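Local coordinates for protein beta-1,3-xylanase (Alcaligenes sp., PDB 2COV) that binds beta-1,3-xylan as the family 31 carbohydrate-binding module of a bacterial beta-1,3-xylanase, at residues D11-N16 with Y67-K72; K30-G35 with V73-G78; N37-N42 with K57-V62; A61-D66 with F90-C95. All blocks are in the same frame, centred on the assembly; numbering follows the deposited sequence.

Interaction 1 of 4, residues D11-N16 with Y67-K72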
loop_
_atom_site.group_PDB
_atom_site.type_symbol
_atom_site.label_atom_id
_atom_site.label_comp_id
_atom_site.label_asym_id
_atom_site.label_seq_id
_atom_site.Cartn_x
_atom_site.Cartn_y
_atom_site.Cartn_z
ATOM N N ASP A 11 -10.319 23.281 8.792
ATOM C CA ASP A 11 -9.252 22.348 8.547
ATOM C C ASP A 11 -8.611 22.581 7.201
ATOM O O ASP A 11 -9.254 22.924 6.233
ATOM C CB ASP A 11 -9.796 20.896 8.588
ATOM C CG ASP A 11 -10.069 20.355 10.004
ATOM O OD1 ASP A 11 -10.538 19.219 10.034
ATOM O OD2 ASP A 11 -9.838 21.017 11.050
ATOM N N ASP A 12 -7.312 22.429 7.226
ATOM C CA ASP A 12 -6.493 22.554 6.019
ATOM C C ASP A 12 -6.764 21.499 4.964
ATOM O O ASP A 12 -6.523 21.768 3.798
ATOM C CB ASP A 12 -5.039 22.479 6.429
ATOM C CG ASP A 12 -4.521 23.732 7.132
ATOM O OD1 ASP A 12 -5.037 24.838 6.880
ATOM O OD2 ASP A 12 -3.523 23.541 7.840
ATOM N N PHE A 13 -7.260 20.345 5.341
ATOM C CA PHE A 13 -7.607 19.245 4.460
ATOM C C PHE A 13 -9.117 19.208 4.398
ATOM O O PHE A 13 -9.762 18.910 5.409
ATOM C CB PHE A 13 -7.048 17.953 5.066
ATOM C CG PHE A 13 -7.125 16.743 4.176
ATOM C CD1 PHE A 13 -6.885 15.488 4.724
ATOM C CD2 PHE A 13 -7.466 16.795 2.825
ATOM C CE1 PHE A 13 -6.935 14.348 3.996
ATOM C CE2 PHE A 13 -7.495 15.652 2.062
ATOM C CZ PHE A 13 -7.238 14.438 2.656
ATOM N N ASN A 14 -9.715 19.600 3.283
ATOM C CA ASN A 14 -11.153 19.817 3.299
ATOM C C ASN A 14 -11.711 19.774 1.870
ATOM O O ASN A 14 -11.065 19.340 0.930
ATOM C CB ASN A 14 -11.384 21.159 4.013
ATOM C CG ASN A 14 -12.561 21.223 4.901
ATOM O OD1 ASN A 14 -12.445 21.977 5.942
ATOM N ND2 ASN A 14 -13.582 20.546 4.624
ATOM N N PHE A 15 -12.975 20.160 1.764
ATOM C CA PHE A 15 -13.667 20.207 0.470
ATOM C C PHE A 15 -14.590 21.380 0.371
ATOM O O PHE A 15 -15.043 21.934 1.367
ATOM C CB PHE A 15 -14.425 18.925 0.184
ATOM C CG PHE A 15 -15.631 18.765 1.046
ATOM C CD1 PHE A 15 -15.556 18.208 2.289
ATOM C CD2 PHE A 15 -16.891 19.226 0.607
ATOM C CE1 PHE A 15 -16.689 18.086 3.107
ATOM C CE2 PHE A 15 -18.007 19.122 1.434
ATOM C CZ PHE A 15 -17.944 18.502 2.653
ATOM N N ASN A 16 -14.844 21.786 -0.889
ATOM C CA ASN A 16 -15.864 22.715 -1.247
ATOM C C ASN A 16 -16.934 22.077 -2.094
ATOM O O ASN A 16 -16.658 21.284 -3.005
ATOM C CB ASN A 16 -15.287 23.848 -2.122
ATOM C CG ASN A 16 -14.251 24.681 -1.413
ATOM O OD1 ASN A 16 -14.497 25.180 -0.308
ATOM N ND2 ASN A 16 -13.101 24.881 -2.061
ATOM N N TYR A 67 -17.418 9.866 1.494
ATOM C CA TYR A 67 -16.263 9.689 0.649
ATOM C C TYR A 67 -14.994 9.682 1.495
ATOM O O TYR A 67 -14.893 10.408 2.482
ATOM C CB TYR A 67 -16.162 10.883 -0.334
ATOM C CG TYR A 67 -17.286 10.899 -1.348
ATOM C CD1 TYR A 67 -18.419 11.685 -1.142
ATOM C CD2 TYR A 67 -17.241 10.088 -2.465
ATOM C CE1 TYR A 67 -19.477 11.672 -2.027
ATOM C CE2 TYR A 67 -18.313 10.076 -3.387
ATOM C CZ TYR A 67 -19.437 10.854 -3.120
ATOM O OH TYR A 67 -20.489 10.846 -3.968
ATOM N N LYS A 68 -14.004 8.968 0.995
ATOM C CA LYS A 68 -12.637 9.079 1.534
ATOM C C LYS A 68 -11.890 10.129 0.713
ATOM O O LYS A 68 -11.773 10.008 -0.538
ATOM C CB LYS A 68 -11.939 7.766 1.429
ATOM C CG LYS A 68 -10.480 7.760 1.898
ATOM C CD LYS A 68 -9.813 6.395 1.476
ATOM C CE LYS A 68 -8.364 6.269 1.751
ATOM N NZ LYS A 68 -7.964 4.911 1.190
ATOM N N LEU A 69 -11.389 11.142 1.393
ATOM C CA LEU A 69 -10.453 12.086 0.733
ATOM C C LEU A 69 -9.050 11.613 0.941
ATOM O O LEU A 69 -8.695 11.180 2.053
ATOM C CB LEU A 69 -10.603 13.479 1.383
ATOM C CG LEU A 69 -12.010 14.079 1.537
ATOM C CD1 LEU A 69 -11.916 15.532 2.041
ATOM C CD2 LEU A 69 -12.783 13.955 0.235
ATOM N N THR A 70 -8.193 11.779 -0.055
ATOM C CA THR A 70 -6.760 11.526 0.143
ATOM C C THR A 70 -5.976 12.635 -0.538
ATOM O O THR A 70 -6.323 13.139 -1.589
ATOM C CB THR A 70 -6.323 10.205 -0.527
ATOM O OG1 THR A 70 -7.118 9.131 0.002
ATOM C CG2 THR A 70 -4.868 9.857 -0.348
ATOM N N PHE A 71 -4.896 13.007 0.166
ATOM C CA PHE A 71 -3.913 13.917 -0.392
ATOM C C PHE A 71 -2.569 13.259 -0.259
ATOM O O PHE A 71 -2.187 12.790 0.828
ATOM C CB PHE A 71 -3.882 15.246 0.357
ATOM C CG PHE A 71 -2.923 16.258 -0.216
ATOM C CD1 PHE A 71 -3.042 16.655 -1.527
ATOM C CD2 PHE A 71 -1.884 16.791 0.483
ATOM C CE1 PHE A 71 -2.154 17.536 -2.124
ATOM C CE2 PHE A 71 -1.008 17.712 -0.061
ATOM C CZ PHE A 71 -1.135 18.054 -1.345
ATOM N N LYS A 72 -1.895 13.133 -1.390
ATOM C CA LYS A 72 -0.555 12.580 -1.474
ATOM C C LYS A 72 0.402 13.632 -1.987
ATOM O O LYS A 72 0.110 14.290 -2.961
ATOM C CB LYS A 72 -0.491 11.377 -2.437
ATOM C CG LYS A 72 -1.591 10.394 -2.357
ATOM C CD LYS A 72 -1.376 9.197 -3.233
ATOM C CE LYS A 72 -2.525 8.213 -3.185
ATOM N NZ LYS A 72 -2.318 7.048 -4.073
#
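Phe-13 drives the outer end of its ring into the backbone of residues 69-71, and Phe-13 and Leu-69 together bury most of the surface. The apolar part rests on two beta-carbons: CZ of Phe-13 lies 3.7 Å from CB of Leu-69, and CE2 of Phe-13 lies 4.0 Å from CB of Phe-71. Phe-13 and Leu-69 run past each other in opposite senses, each reaching toward the other's strand. With its CG anti to the backbone N (chi1 -171°), Phe-13 carries the ring toward strand 66-75, although its CB bond does not itself aim there.

Contacts with the backbone form the second group. Thr-70 meets the ring at its edge, its CA 3.9 Å from CZ of Phe-13, while the carbonyl O of Leu-69 approaches CZ of Phe-13 obliquely at 3.6 Å. In a looser van der Waals touch, the CD1 methyl of Leu-69 lies 4.1 Å from the carbonyl O of Asn-14. The short strand axes come within 8.5 Å and their N-to-C directions are 122° apart; with no hydrogen bond between the segments, this is consistent with strands facing each other across the core of a beta-sandwich. The strand order of the chain, 1-2-5-4-3-6-7, is that of an immunoglobulin-like fold, in keeping with the E-set clan.

Polar links run outward from the contact. The Phe-13 carbonyl accepts a bond from Arg-86, and Thr-70, whose CB bond points away from the 11-16 segment, bonds through OG1 to Asp-85. The ring of Phe-71 leads off to meet His-27.

Interaction 2 of 4, residues K30-G35 with V73-G78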
loop_
_atom_site.group_PDB
_atom_site.type_symbol
_atom_site.label_atom_id
_atom_site.label_comp_id
_atom_site.label_asym_id
_atom_site.label_seq_id
_atom_site.Cartn_x
_atom_site.Cartn_y
_atom_site.Cartn_z
ATOM N N LYS A 30 1.225 23.362 3.177
ATOM C CA LYS A 30 1.935 23.316 4.480
ATOM C C LYS A 30 3.442 23.277 4.292
ATOM O O LYS A 30 4.195 23.024 5.237
ATOM C CB LYS A 30 1.514 22.090 5.269
ATOM C CG LYS A 30 0.026 21.997 5.568
ATOM C CD LYS A 30 -0.541 23.254 6.087
ATOM C CE LYS A 30 0.049 23.661 7.377
ATOM N NZ LYS A 30 -0.854 24.612 8.120
ATOM N N GLY A 31 3.911 23.532 3.076
ATOM C CA GLY A 31 5.343 23.795 2.897
ATOM C C GLY A 31 6.158 22.715 2.283
ATOM O O GLY A 31 7.362 22.860 2.112
ATOM N N TRP A 32 5.544 21.616 1.895
ATOM C CA TRP A 32 6.247 20.474 1.288
ATOM C C TRP A 32 6.986 20.882 0.034
ATOM O O TRP A 32 6.520 21.777 -0.675
ATOM C CB TRP A 32 5.290 19.391 0.925
ATOM C CG TRP A 32 4.274 19.025 1.969
ATOM C CD1 TRP A 32 4.427 18.164 2.991
ATOM C CD2 TRP A 32 2.928 19.436 1.981
ATOM N NE1 TRP A 32 3.264 18.084 3.674
ATOM C CE2 TRP A 32 2.323 18.832 3.070
ATOM C CE3 TRP A 32 2.157 20.272 1.171
ATOM C CZ2 TRP A 32 0.984 19.020 3.363
ATOM C CZ3 TRP A 32 0.842 20.421 1.441
ATOM C CH2 TRP A 32 0.279 19.839 2.532
ATOM N N SER A 33 8.034 20.179 -0.342
ATOM C CA SER A 33 8.658 20.468 -1.625
ATOM C C SER A 33 7.672 20.252 -2.780
ATOM O O SER A 33 7.683 20.999 -3.718
ATOM C CB SER A 33 9.927 19.625 -1.773
ATOM O OG SER A 33 9.722 18.252 -1.530
ATOM N N ALA A 34 6.839 19.233 -2.716
ATOM C CA ALA A 34 5.690 19.124 -3.571
ATOM C C ALA A 34 6.044 19.134 -5.047
ATOM O O ALA A 34 5.366 19.730 -5.876
ATOM C CB ALA A 34 4.624 20.108 -3.210
ATOM N N GLY A 35 7.072 18.357 -5.439
ATOM C CA GLY A 35 7.347 18.164 -6.869
ATOM C C GLY A 35 6.245 17.494 -7.623
ATOM O O GLY A 35 6.109 17.662 -8.822
ATOM N N VAL A 73 1.534 13.790 -1.327
ATOM C CA VAL A 73 2.429 14.847 -1.705
ATOM C C VAL A 73 3.874 14.479 -1.594
ATOM O O VAL A 73 4.297 13.870 -0.601
ATOM C CB VAL A 73 2.084 16.145 -0.916
ATOM C CG1 VAL A 73 2.321 16.040 0.611
ATOM C CG2 VAL A 73 2.836 17.350 -1.494
ATOM N N GLU A 74 4.661 14.846 -2.592
ATOM C CA GLU A 74 6.133 14.713 -2.584
ATOM C C GLU A 74 6.696 15.610 -1.525
ATOM O O GLU A 74 6.263 16.721 -1.326
ATOM C CB GLU A 74 6.624 15.141 -3.968
ATOM C CG GLU A 74 8.040 14.803 -4.265
ATOM C CD GLU A 74 9.075 15.749 -3.662
ATOM O OE1 GLU A 74 8.925 16.993 -3.712
ATOM O OE2 GLU A 74 10.111 15.195 -3.158
ATOM N N ASP A 75 7.690 15.114 -0.746
ATOM C CA ASP A 75 8.267 15.908 0.324
ATOM C C ASP A 75 9.721 15.594 0.486
ATOM O O ASP A 75 10.219 14.585 0.024
ATOM C CB ASP A 75 7.520 15.645 1.691
ATOM C CG ASP A 75 7.731 16.953 2.681
ATOM O OD1 ASP A 75 7.442 16.764 3.756
ATOM O OD2 ASP A 75 8.244 18.008 2.221
ATOM N N ARG A 76 10.429 16.531 1.091
ATOM C CA ARG A 76 11.848 16.299 1.491
ATOM C C ARG A 76 12.745 16.309 0.262
ATOM O O ARG A 76 13.799 15.692 0.254
ATOM C CB ARG A 76 12.026 14.949 2.290
ATOM C CG ARG A 76 10.956 14.540 3.359
ATOM C CD ARG A 76 11.376 15.141 4.537
ATOM N NE ARG A 76 10.533 15.114 5.729
ATOM C CZ ARG A 76 11.060 15.751 6.811
ATOM N NH1 ARG A 76 10.419 15.859 7.911
ATOM N NH2 ARG A 76 12.361 16.181 6.790
ATOM N N TYR A 77 12.334 16.996 -0.801
ATOM C CA TYR A 77 13.234 17.259 -1.944
ATOM C C TYR A 77 13.750 15.958 -2.549
ATOM O O TYR A 77 14.949 15.741 -2.733
ATOM C CB TYR A 77 14.377 18.231 -1.586
ATOM C CG TYR A 77 13.846 19.548 -1.092
ATOM C CD1 TYR A 77 13.688 19.763 0.266
ATOM C CD2 TYR A 77 13.485 20.581 -1.959
ATOM C CE1 TYR A 77 13.102 20.956 0.783
ATOM C CE2 TYR A 77 12.895 21.806 -1.411
ATOM C CZ TYR A 77 12.718 21.931 -0.065
ATOM O OH TYR A 77 12.131 23.126 0.428
ATOM N N GLY A 78 12.820 15.058 -2.843
ATOM C CA GLY A 78 13.149 13.793 -3.468
ATOM C C GLY A 78 13.284 12.668 -2.468
ATOM O O GLY A 78 13.380 11.481 -2.884
#
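Running 85° apart, the backbones of residues 32-35 and 73-77 come closest where CA of Ala-34 stands 4.5 Å from CA of Glu-74, and there N of Ala-34 donates to O of Glu-74 over 2.9 Å. Among the side chains, Ser-33 is the hub: its OG donates to OE1 of Glu-74 at 2.6 Å and accepts from N of Tyr-77 at 3.0 Å. Its chi1 of 51° places OG between the backbone N and carbonyl carbon, turned toward both partners. OE1 of Glu-74 takes a second bond, 2.9 Å long, from N of Gly-35 on the anti side, and OE2 of Glu-74 accepts from N of Gly-78 at 2.7 Å. Three donors thus fix the rotation of a buried carboxylate.

In immunoglobulin-like terms, the loop between the second and third strands here lies on the outgoing end of strand 66-75 and the turn after it.

Trp-32 supplies the apolar half. CG1 of Val-73 sits 3.6 Å from the centroid of the five-membered ring of Trp-32, only 4° off the normal, a CH-pi contact; CB of Lys-30 lies over the opposite face. Asp-75 meets the indole edge, its carboxylate nearly perpendicular to the ring, with OD1 bonded to Gln-82 and OD2 weakly to N of Ser-33. CB of Ser-33 rests on a face of the Tyr-77 ring, while the guanidinium of Arg-76 forms a salt bridge with Asp-11 of a neighbouring subunit.

Interaction 3 of 4, residues N37-N42 with K57-V62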
loop_
_atom_site.group_PDB
_atom_site.type_symbol
_atom_site.label_atom_id
_atom_site.label_comp_id
_atom_site.label_asym_id
_atom_site.label_seq_id
_atom_site.Cartn_x
_atom_site.Cartn_y
_atom_site.Cartn_z
ATOM N N ASN A 37 1.945 15.991 -6.624
ATOM C CA ASN A 37 0.865 15.860 -5.636
ATOM C C ASN A 37 -0.328 15.219 -6.278
ATOM O O ASN A 37 -0.584 15.432 -7.467
ATOM C CB ASN A 37 0.495 17.231 -5.030
ATOM C CG ASN A 37 -0.406 18.051 -5.942
ATOM O OD1 ASN A 37 -1.621 18.009 -5.777
ATOM N ND2 ASN A 37 0.183 18.763 -6.935
ATOM N N TYR A 38 -1.082 14.473 -5.490
ATOM C CA TYR A 38 -2.355 13.907 -5.933
ATOM C C TYR A 38 -3.436 14.231 -4.928
ATOM O O TYR A 38 -3.215 14.133 -3.738
ATOM C CB TYR A 38 -2.296 12.400 -6.140
ATOM C CG TYR A 38 -1.463 11.977 -7.328
ATOM C CD1 TYR A 38 -0.116 11.786 -7.218
ATOM C CD2 TYR A 38 -2.044 11.790 -8.564
ATOM C CE1 TYR A 38 0.662 11.490 -8.320
ATOM C CE2 TYR A 38 -1.321 11.473 -9.657
ATOM C CZ TYR A 38 0.032 11.353 -9.550
ATOM O OH TYR A 38 0.802 11.051 -10.653
ATOM N N VAL A 39 -4.594 14.564 -5.479
ATOM C CA VAL A 39 -5.813 14.693 -4.722
ATOM C C VAL A 39 -6.717 13.557 -5.176
ATOM O O VAL A 39 -6.856 13.324 -6.349
ATOM C CB VAL A 39 -6.425 16.070 -5.034
ATOM C CG1 VAL A 39 -7.657 16.219 -4.277
ATOM C CG2 VAL A 39 -5.435 17.212 -4.719
ATOM N N CYS A 40 -7.381 12.901 -4.225
ATOM C CA CYS A 40 -8.189 11.716 -4.556
ATOM C C CYS A 40 -9.511 11.736 -3.820
ATOM O O CYS A 40 -9.632 12.244 -2.685
ATOM C CB CYS A 40 -7.490 10.407 -4.163
ATOM S SG CYS A 40 -5.707 10.381 -4.408
ATOM N N LEU A 41 -10.489 11.122 -4.480
ATOM C CA LEU A 41 -11.814 10.890 -3.881
ATOM C C LEU A 41 -12.080 9.401 -4.049
ATOM O O LEU A 41 -12.103 8.887 -5.172
ATOM C CB LEU A 41 -12.891 11.682 -4.668
ATOM C CG LEU A 41 -14.245 11.712 -4.029
ATOM C CD1 LEU A 41 -14.247 12.636 -2.858
ATOM C CD2 LEU A 41 -15.368 12.125 -5.035
ATOM N N ASN A 42 -12.275 8.714 -2.939
ATOM C CA ASN A 42 -12.443 7.286 -2.975
ATOM C C ASN A 42 -11.366 6.567 -3.774
ATOM O O ASN A 42 -11.611 5.560 -4.498
ATOM C CB ASN A 42 -13.842 6.849 -3.483
ATOM C CG ASN A 42 -14.951 7.089 -2.509
ATOM O OD1 ASN A 42 -14.717 7.477 -1.341
ATOM N ND2 ASN A 42 -16.175 6.895 -2.945
ATOM N N LYS A 57 -8.507 19.752 -6.640
ATOM C CA LYS A 57 -9.039 19.128 -7.814
ATOM C C LYS A 57 -10.521 18.844 -7.598
ATOM O O LYS A 57 -10.946 18.645 -6.472
ATOM C CB LYS A 57 -8.300 17.826 -8.176
ATOM C CG LYS A 57 -8.315 17.465 -9.699
ATOM C CD LYS A 57 -7.474 18.421 -10.490
ATOM C CE LYS A 57 -7.554 18.073 -11.986
ATOM N NZ LYS A 57 -7.139 19.102 -12.884
ATOM N N THR A 58 -11.295 18.839 -8.684
ATOM C CA THR A 58 -12.724 18.563 -8.642
ATOM C C THR A 58 -13.060 17.185 -9.200
ATOM O O THR A 58 -12.399 16.648 -10.109
ATOM C CB THR A 58 -13.484 19.679 -9.402
ATOM O OG1 THR A 58 -13.164 20.968 -8.793
ATOM C CG2 THR A 58 -14.941 19.447 -9.447
ATOM N N PHE A 59 -14.138 16.605 -8.647
ATOM C CA PHE A 59 -14.589 15.251 -8.930
ATOM C C PHE A 59 -16.102 15.223 -8.976
ATOM O O PHE A 59 -16.763 16.061 -8.390
ATOM C CB PHE A 59 -14.186 14.336 -7.747
ATOM C CG PHE A 59 -12.702 14.286 -7.486
ATOM C CD1 PHE A 59 -12.112 15.221 -6.691
ATOM C CD2 PHE A 59 -11.931 13.321 -8.037
ATOM C CE1 PHE A 59 -10.741 15.194 -6.479
ATOM C CE2 PHE A 59 -10.581 13.251 -7.790
ATOM C CZ PHE A 59 -9.993 14.209 -7.016
ATOM N N ASN A 60 -16.634 14.215 -9.648
ATOM C CA ASN A 60 -18.064 13.923 -9.559
ATOM C C ASN A 60 -18.387 13.460 -8.143
ATOM O O ASN A 60 -17.602 12.692 -7.566
ATOM C CB ASN A 60 -18.450 12.811 -10.527
ATOM C CG ASN A 60 -18.169 13.147 -11.970
ATOM O OD1 ASN A 60 -18.439 14.253 -12.457
ATOM N ND2 ASN A 60 -17.628 12.166 -12.662
ATOM N N ALA A 61 -19.517 13.838 -7.612
ATOM C CA ALA A 61 -19.966 13.372 -6.296
ATOM C C ALA A 61 -21.467 13.501 -6.182
ATOM O O ALA A 61 -22.130 14.144 -7.002
ATOM C CB ALA A 61 -19.286 14.150 -5.177
ATOM N N VAL A 62 -22.012 12.952 -5.107
ATOM C CA VAL A 62 -23.466 12.979 -4.850
ATOM C C VAL A 62 -23.670 13.512 -3.445
ATOM O O VAL A 62 -23.110 12.985 -2.500
ATOM C CB VAL A 62 -24.059 11.588 -4.976
ATOM C CG1 VAL A 62 -25.538 11.575 -4.557
ATOM C CG2 VAL A 62 -23.888 11.104 -6.365
#
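Phe-59 is the bump of this contact, and its hollow is the backbone between Val-39 and Leu-41 with a side chain at each end. The tip of the ring points at the main chain: CZ of Phe-59 comes to 3.3 Å from O of Val-39, which lies in the ring plane at the edge. One end of the hollow is formed by Val-39, whose CG1 stands 3.9 Å from CE1 of Phe-59. The other is Leu-41, whose CB sits over one ring face, 4.0 Å from the Phe-59 centroid and 17° off the normal, a CH-pi contact.

Leu-41 is a bump in its turn. Its CG stands anti to the backbone N (chi1 -170°), which sends CD2 alongside the root of Phe-59, where it meets CB of that residue at 3.7 Å. Beyond, CD2 of Leu-41 fits into a shallow recess between O of Asn-60, 3.4 Å away, and the methyl of Ala-61. At the far end CB of Val-39 abuts CB of Lys-57, whose chain then bends off. Cutting Phe-59 back to an alanine would probably open a gap between Val-39 and Leu-41 and leave CB of Leu-41 without the ring it rests on.

Tyr-44 and Leu-46 of strand 44-51 also touch Phe-59, and the disulfide of Cys-40 with Cys-45 ties that strand to 37-41. The axes of 37-41 and 57-60 are 25° from parallel and approach to 7.7 Å, without a hydrogen bond between the segments. That 37-41 and 54-60 both neighbour 44-51 yet face each other through apolar side chains is consistent with a sheet folding over into an immunoglobulin-like beta-sandwich.

Interaction 4 of 4, residues A61-D66 with F90-C95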
loop_
_atom_site.group_PDB
_atom_site.type_symbol
_atom_site.label_atom_id
_atom_site.label_comp_id
_atom_site.label_asym_id
_atom_site.label_seq_id
_atom_site.Cartn_x
_atom_site.Cartn_y
_atom_site.Cartn_z
ATOM N N ALA A 61 -19.517 13.838 -7.612
ATOM C CA ALA A 61 -19.966 13.372 -6.296
ATOM C C ALA A 61 -21.467 13.501 -6.182
ATOM O O ALA A 61 -22.130 14.144 -7.002
ATOM C CB ALA A 61 -19.286 14.150 -5.177
ATOM N N VAL A 62 -22.012 12.952 -5.107
ATOM C CA VAL A 62 -23.466 12.979 -4.850
ATOM C C VAL A 62 -23.670 13.512 -3.445
ATOM O O VAL A 62 -23.110 12.985 -2.500
ATOM C CB VAL A 62 -24.059 11.588 -4.976
ATOM C CG1 VAL A 62 -25.538 11.575 -4.557
ATOM C CG2 VAL A 62 -23.888 11.104 -6.365
ATOM N N LEU A 63 -24.435 14.569 -3.302
ATOM C CA LEU A 63 -24.734 15.133 -2.000
ATOM C C LEU A 63 -25.282 14.080 -1.041
ATOM O O LEU A 63 -26.181 13.319 -1.414
ATOM C CB LEU A 63 -25.714 16.298 -2.098
ATOM C CG LEU A 63 -25.145 17.601 -2.594
ATOM C CD1 LEU A 63 -26.328 18.494 -3.011
ATOM C CD2 LEU A 63 -24.266 18.219 -1.522
ATOM N N GLY A 64 -24.741 14.063 0.200
ATOM C CA GLY A 64 -25.161 13.141 1.236
ATOM C C GLY A 64 -24.453 11.838 1.245
ATOM O O GLY A 64 -24.663 11.071 2.191
ATOM N N GLN A 65 -23.617 11.557 0.248
ATOM C CA GLN A 65 -22.809 10.364 0.248
ATOM C C GLN A 65 -21.476 10.614 0.965
ATOM O O GLN A 65 -21.069 11.751 1.151
ATOM C CB GLN A 65 -22.576 9.851 -1.177
ATOM C CG GLN A 65 -23.872 9.359 -1.794
ATOM C CD GLN A 65 -24.441 8.141 -1.146
ATOM O OE1 GLN A 65 -25.612 8.147 -0.646
ATOM N NE2 GLN A 65 -23.708 7.065 -1.217
ATOM N N ASP A 66 -20.945 9.526 1.508
ATOM C CA ASP A 66 -19.703 9.556 2.274
ATOM C C ASP A 66 -18.557 9.187 1.357
ATOM O O ASP A 66 -18.677 8.269 0.554
ATOM C CB ASP A 66 -19.716 8.534 3.401
ATOM C CG ASP A 66 -20.828 8.748 4.345
ATOM O OD1 ASP A 66 -21.308 7.705 4.929
ATOM O OD2 ASP A 66 -21.208 9.923 4.525
ATOM N N PHE A 90 -20.414 14.510 1.823
ATOM C CA PHE A 90 -20.504 15.619 0.900
ATOM C C PHE A 90 -21.747 16.468 1.153
ATOM O O PHE A 90 -22.867 15.934 1.139
ATOM C CB PHE A 90 -20.482 15.117 -0.535
ATOM C CG PHE A 90 -20.569 16.176 -1.596
ATOM C CD1 PHE A 90 -19.952 17.368 -1.446
ATOM C CD2 PHE A 90 -21.285 15.936 -2.742
ATOM C CE1 PHE A 90 -20.022 18.332 -2.420
ATOM C CE2 PHE A 90 -21.353 16.867 -3.734
ATOM C CZ PHE A 90 -20.743 18.079 -3.573
ATOM N N THR A 91 -21.524 17.726 1.502
ATOM C CA THR A 91 -22.562 18.693 1.808
ATOM C C THR A 91 -22.315 19.956 0.985
ATOM O O THR A 91 -21.337 20.041 0.268
ATOM C CB THR A 91 -22.476 19.152 3.289
ATOM O OG1 THR A 91 -21.198 19.827 3.504
ATOM C CG2 THR A 91 -22.510 17.957 4.275
ATOM N N THR A 92 -23.191 20.954 1.192
ATOM C CA THR A 92 -23.131 22.195 0.466
ATOM C C THR A 92 -22.147 23.232 1.053
ATOM O O THR A 92 -22.140 24.373 0.595
ATOM C CB THR A 92 -24.509 22.812 0.322
ATOM O OG1 THR A 92 -24.978 22.979 1.661
ATOM C CG2 THR A 92 -25.403 21.904 -0.521
ATOM N N GLN A 93 -21.219 22.829 1.960
ATOM C CA GLN A 93 -20.285 23.835 2.511
ATOM C C GLN A 93 -19.360 24.403 1.445
ATOM O O GLN A 93 -18.931 23.672 0.590
ATOM C CB GLN A 93 -19.419 23.219 3.614
ATOM C CG GLN A 93 -18.443 22.149 3.164
ATOM C CD GLN A 93 -17.535 21.636 4.296
ATOM O OE1 GLN A 93 -18.006 21.369 5.412
ATOM N NE2 GLN A 93 -16.275 21.479 4.013
ATOM N N VAL A 94 -19.067 25.691 1.544
ATOM C CA VAL A 94 -18.104 26.343 0.690
ATOM C C VAL A 94 -17.148 27.040 1.655
ATOM O O VAL A 94 -17.538 27.958 2.418
ATOM C CB VAL A 94 -18.782 27.329 -0.282
ATOM C CG1 VAL A 94 -17.765 28.069 -1.081
ATOM C CG2 VAL A 94 -19.744 26.599 -1.169
ATOM N N CYS A 95 -15.885 26.651 1.581
ATOM C CA CYS A 95 -14.898 27.062 2.543
ATOM C C CYS A 95 -13.734 27.898 2.004
ATOM O O CYS A 95 -13.321 28.868 2.646
ATOM C CB CYS A 95 -14.238 25.824 3.112
ATOM S SG CYS A 95 -15.310 24.750 3.952
#
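The Phe-90 ring carries CD2 of Leu-63 over the centre of one face, 3.9 Å from the centroid and 12° off the normal, as a CH-pi contact. At its edge lies the carbonyl O of Val-62, in the ring plane and 3.5 Å from CD2 of Phe-90. The methyl of Ala-61 approaches obliquely, its CB 3.6 Å from the same CD2 of Phe-90. With CG anti to the backbone N (chi1 -180°), Phe-90 carries its ring in beside Ala-61 and Leu-63. Phe-15, Tyr-17, Ile-23 and Tyr-67 also touch the Phe-90 side chain.

The segment that wraps the ring is a type II beta turn from Val-62 to Gln-65, closed by N of Gln-65 to O of Val-62 at 3.1 Å. Glycine suits its third position, where Gly-64 has a phi of 88°. Paired with Phe-90, Gly-64 and Gln-65 show the bonding of a G1 beta bulge: two residues of one segment stand against one of the other, just where strands 66-75 and 80-89 end their pairing.

Leu-63 also reaches past the ring. Its CD2 touches the backbone carbon C of Thr-91 at 3.6 Å and lies 4.0 Å from CG2 of Thr-92, bridging the start of the C-terminal segment. Replacing Phe-90 with a serine would probably open a gap beneath the turn, leaving the methyls of Leu-63 and Ala-61 without their shared ring.

The bulge itself rests on two bonds to the Phe-90 backbone. N of Gly-64 donates to O of Phe-90 over 2.8 Å, and N of Phe-90 donates to O of Gln-65 over 2.9 Å.

In the fold
Interactions 1 and 3 form the middle of the sandwich, their centres about 9 Å apart and bridged by sheet pairing: N of Tyr-38 lies 2.8 Å from O of Lys-72. Interactions 2 and 4 sit at opposite ends, about 29 Å between centres, with no touch. Interaction 1 reaches interaction 2 through a salt bridge, Asp-12 OD2 to Lys-30 NZ at 2.9 Å, and by CE2 of Phe-71 packing 3.6 Å from CH2 of Trp-32. Toward interaction 4 it offers the Tyr-67 hydroxyl, OH 2.8 Å from N of Val-62. Interactions 3 and 4 share Ala-61 and Val-62. Interaction 1 thus touches each of the other three.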